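Local coordinates for protein 3-oxo-tetronate kinase (PDB 1YZY) that catalyses the ATP-dependent phosphorylation of 3-oxo-tetronate to 3-oxo-tetronate 4-phosphate, at residues A[257-260]-A[261-265]; A[290-293]-A[294-297]. One frame throughout, in Å; residues are numbered along the deposited sequence.

Contact 1: residues A[257-260]-A[261-265]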
# COMPACT_ATOMS: atom_id res chain seq x y z
N VAL A 257 -21.45 3.00 -3.33
CA VAL A 257 -22.47 2.03 -2.98
C VAL A 257 -22.18 1.28 -1.67
O VAL A 257 -23.08 1.11 -0.85
CB VAL A 257 -22.67 1.00 -4.12
CG1 VAL A 257 -23.33 1.67 -5.31
CG2 VAL A 257 -21.33 0.39 -4.54
N MET A 258 -20.94 0.83 -1.50
CA MET A 258 -20.54 0.09 -0.30
C MET A 258 -20.54 0.95 0.96
O MET A 258 -20.98 0.50 2.02
CB MET A 258 -19.18 -0.57 -0.50
CG MET A 258 -18.70 -1.35 0.71
SD MET A 258 -20.02 -2.31 1.47
CE MET A 258 -20.11 -3.70 0.38
N THR A 259 -20.07 2.19 0.84
CA THR A 259 -20.02 3.09 1.99
C THR A 259 -21.43 3.48 2.45
O THR A 259 -21.70 3.53 3.65
CB THR A 259 -19.20 4.36 1.67
OG1 THR A 259 -17.87 3.98 1.28
CG2 THR A 259 -19.11 5.25 2.91
N ASN A 260 -22.32 3.75 1.50
CA ASN A 260 -23.68 4.12 1.82
C ASN A 260 -24.37 3.05 2.65
O ASN A 260 -25.19 3.35 3.51
CB ASN A 260 -24.49 4.37 0.56
CG ASN A 260 -24.72 5.84 0.32
OD1 ASN A 260 -25.69 6.41 0.82
ND2 ASN A 260 -23.85 6.45 -0.46
N LYS A 261 -24.04 1.79 2.36
CA LYS A 261 -24.61 0.67 3.09
C LYS A 261 -23.97 0.54 4.46
O LYS A 261 -24.65 0.19 5.43
CB LYS A 261 -24.43 -0.63 2.29
CG LYS A 261 -25.25 -0.68 1.01
CD LYS A 261 -25.05 -1.99 0.26
CE LYS A 261 -23.60 -2.17 -0.16
NZ LYS A 261 -23.37 -3.44 -0.90
N GLN A 262 -22.67 0.79 4.54
CA GLN A 262 -21.93 0.71 5.80
C GLN A 262 -22.40 1.79 6.78
O GLN A 262 -22.34 1.61 8.00
CB GLN A 262 -20.42 0.83 5.56
CG GLN A 262 -19.81 -0.32 4.77
CD GLN A 262 -18.38 -0.05 4.32
OE1 GLN A 262 -18.09 1.00 3.76
NE2 GLN A 262 -17.49 -0.99 4.58
N VAL A 263 -22.82 2.93 6.23
CA VAL A 263 -23.32 4.06 7.02
C VAL A 263 -24.75 3.74 7.46
O VAL A 263 -25.13 3.97 8.61
CB VAL A 263 -23.31 5.38 6.19
CG1 VAL A 263 -24.10 6.47 6.90
CG2 VAL A 263 -21.88 5.85 5.94
N GLU A 264 -25.54 3.24 6.52
CA GLU A 264 -26.92 2.87 6.75
C GLU A 264 -27.04 1.77 7.81
O GLU A 264 -28.06 1.65 8.49
CB GLU A 264 -27.53 2.40 5.43
CG GLU A 264 -28.92 2.94 5.13
CD GLU A 264 -30.02 2.15 5.81
OE1 GLU A 264 -30.47 1.14 5.23
OE2 GLU A 264 -30.45 2.54 6.92
N LYS A 265 -25.99 0.96 7.94
CA LYS A 265 -25.98 -0.14 8.90
C LYS A 265 -25.43 0.31 10.26
O LYS A 265 -25.82 -0.23 11.31
CB LYS A 265 -25.15 -1.30 8.34
CG LYS A 265 -25.70 -2.70 8.63
CD LYS A 265 -25.13 -3.30 9.91
CE LYS A 265 -25.53 -4.77 10.05
NZ LYS A 265 -24.82 -5.44 11.18
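Lys261 and Met258 meet on the outer side of the first turns of the alpha-helix 257-266, which belongs to the nucleotide-binding C-terminal domain. The lysine runs back along the helix toward its start: its CG, set beside the backbone N (chi1 -68°), lies 3.4 Å from Val257 O, and a bend at chi3 turns CE back to the same oxygen. The two side chains cross at about a right angle, and Met258 CE comes 3.5 Å from Lys261 NZ. A long aliphatic chain suits this place, since it covers the backbone while its ammonium group stays at the surface.

Met258 also faces Gln262, one turn on. Its CG stands anti to the backbone N; the bend at chi2 (42°) brings SD to 3.9 Å from Gln262 CG, and that at chi3 sets CE near the lysine. The thioether thus lies across the glutamine stem. Beneath, Gln262 N donates to Met258 O at 3.0 Å, a regular i to i+4 helix bond. The buried amide of Gln262 is satisfied outside this turn: OE1 accepts from Lys395 NZ, and NE2 gives to Lys401 O. Thr259 OG1 bonds to the same Lys395 NZ, so one ammonium ties two residues of the helix to strand 391-395. On this inner side the methyls of Thr259 and Val263 meet, CG2 to CG2, at 4.1 Å.

Contact 2: residues A[290-293]-A[294-297]; sequences LYQW and VIAN
Trp293 O, at the C-terminal end of helix 286-295, is gripped by the side chain of Asn297: ND2 donates to it at 3.0 Å, the donor tilted from the carbonyl plane. Ala296 N, bonded mainly to Gln292 O at 3.1 Å, adds only a weak bond to Trp293 O. Here the helix is ending, and asparagine suits the place because its short amide can fold back to a carbonyl of the last turn.

The same ND2 lies over one face of the Trp293 indole, 3.3 Å above its plane and offset toward the rim. Ring and amide planes are 55° apart, so the amide leans over the indole instead of stacking flat on it. Trp293 holds its CG anti to the backbone N (chi1 179°), which swings the ring beside its own carbonyl and thus under the asparagine. Val294 CG2 sits at the indole edge, in plane, while Phe273 makes an edge-to-face contact with the ring.

Around the helix, Ile295 packs on Tyr291. Its CG2 lies over one face of the phenol ring, and CD1 reaches 3.9 Å from Tyr291 CE2. Branching at CB serves both contacts, giving the ring two separate methyl groups. Lys341, from helix 324-345, makes a cation-pi contact with the same tyrosine. The underlying backbone bond, Ile295 N to Tyr291 O, is almost straight.

Chemically, the asparagine nitrogen spends one N-H on the Trp293 carbonyl, and its contact with the indole face is one of van der Waals packing. The side chain thereby satisfies a carbonyl of the last turn to which the backbone N-H of Ala296 gives only a weak bond.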
# COMPACT_ATOMS: atom_id res chain seq x y z
N LEU A 290 -20.15 20.68 15.57
CA LEU A 290 -19.80 19.28 15.35
C LEU A 290 -18.82 18.78 16.40
O LEU A 290 -18.89 17.62 16.82
CB LEU A 290 -19.17 19.09 13.97
CG LEU A 290 -19.99 19.36 12.71
CD1 LEU A 290 -19.07 19.31 11.51
CD2 LEU A 290 -21.09 18.34 12.57
N TYR A 291 -17.85 19.62 16.76
CA TYR A 291 -16.84 19.28 17.76
C TYR A 291 -17.49 18.98 19.11
O TYR A 291 -17.17 17.98 19.75
CB TYR A 291 -15.83 20.42 17.91
CG TYR A 291 -14.92 20.29 19.11
CD1 TYR A 291 -13.82 19.44 19.10
CD2 TYR A 291 -15.15 21.05 20.26
CE1 TYR A 291 -12.97 19.34 20.20
CE2 TYR A 291 -14.30 20.95 21.37
CZ TYR A 291 -13.21 20.10 21.33
OH TYR A 291 -12.35 20.04 22.40
N GLN A 292 -18.36 19.89 19.53
CA GLN A 292 -19.05 19.76 20.81
C GLN A 292 -19.91 18.50 20.80
O GLN A 292 -19.90 17.75 21.78
CB GLN A 292 -19.90 21.00 21.11
CG GLN A 292 -19.10 22.29 21.27
CD GLN A 292 -18.10 22.27 22.44
OE1 GLN A 292 -18.31 21.59 23.45
NE2 GLN A 292 -17.02 23.03 22.30
N TRP A 293 -20.63 18.28 19.71
CA TRP A 293 -21.49 17.10 19.57
C TRP A 293 -20.67 15.80 19.68
O TRP A 293 -21.05 14.88 20.40
CB TRP A 293 -22.25 17.16 18.24
CG TRP A 293 -23.16 15.97 17.98
CD1 TRP A 293 -24.49 15.89 18.26
CD2 TRP A 293 -22.79 14.71 17.40
NE1 TRP A 293 -24.98 14.65 17.90
CE2 TRP A 293 -23.96 13.91 17.37
CE3 TRP A 293 -21.59 14.18 16.90
CZ2 TRP A 293 -23.95 12.61 16.86
CZ3 TRP A 293 -21.59 12.88 16.40
CH2 TRP A 293 -22.77 12.11 16.38
N VAL A 294 -19.56 15.71 18.96
CA VAL A 294 -18.71 14.52 19.01
C VAL A 294 -18.25 14.18 20.43
O VAL A 294 -18.45 13.06 20.90
CB VAL A 294 -17.44 14.66 18.12
CG1 VAL A 294 -16.48 13.51 18.37
CG2 VAL A 294 -17.83 14.71 16.65
N ILE A 295 -17.59 15.13 21.09
CA ILE A 295 -17.08 14.92 22.44
C ILE A 295 -18.16 14.62 23.48
O ILE A 295 -17.88 13.99 24.50
CB ILE A 295 -16.19 16.10 22.90
CG1 ILE A 295 -17.01 17.38 23.03
CG2 ILE A 295 -15.07 16.33 21.89
CD1 ILE A 295 -16.25 18.54 23.66
N ALA A 296 -19.38 15.09 23.23
CA ALA A 296 -20.49 14.86 24.15
C ALA A 296 -21.14 13.51 23.91
O ALA A 296 -22.05 13.10 24.64
CB ALA A 296 -21.52 15.96 24.00
N ASN A 297 -20.66 12.81 22.89
CA ASN A 297 -21.17 11.49 22.54
C ASN A 297 -20.02 10.50 22.44
O ASN A 297 -20.13 9.49 21.75
CB ASN A 297 -21.94 11.54 21.23
CG ASN A 297 -23.32 12.15 21.38
OD1 ASN A 297 -24.17 11.61 22.09
ND2 ASN A 297 -23.57 13.25 20.68

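Contacts 1 and 2 lie in series along the nucleotide-binding C-terminal domain, one in helix 257-266 and the other at the end of helix 286-295. Their centres are 22 Å apart and their nearest atoms about 11 Å, without touching. Strand 305-307 links them indirectly: Val263 of contact 1 packs on Met305 and Tyr307, and Leu290 and Val294 of contact 2 pack on Val306. Contact 1 is closer to the probable ATP site, the side chain of Thr259 lying about 4 Å from Ser254 and from Gly397. Contact 2 is more peripheral, with the Leu290 side chain about 11 Å from that of Thr357.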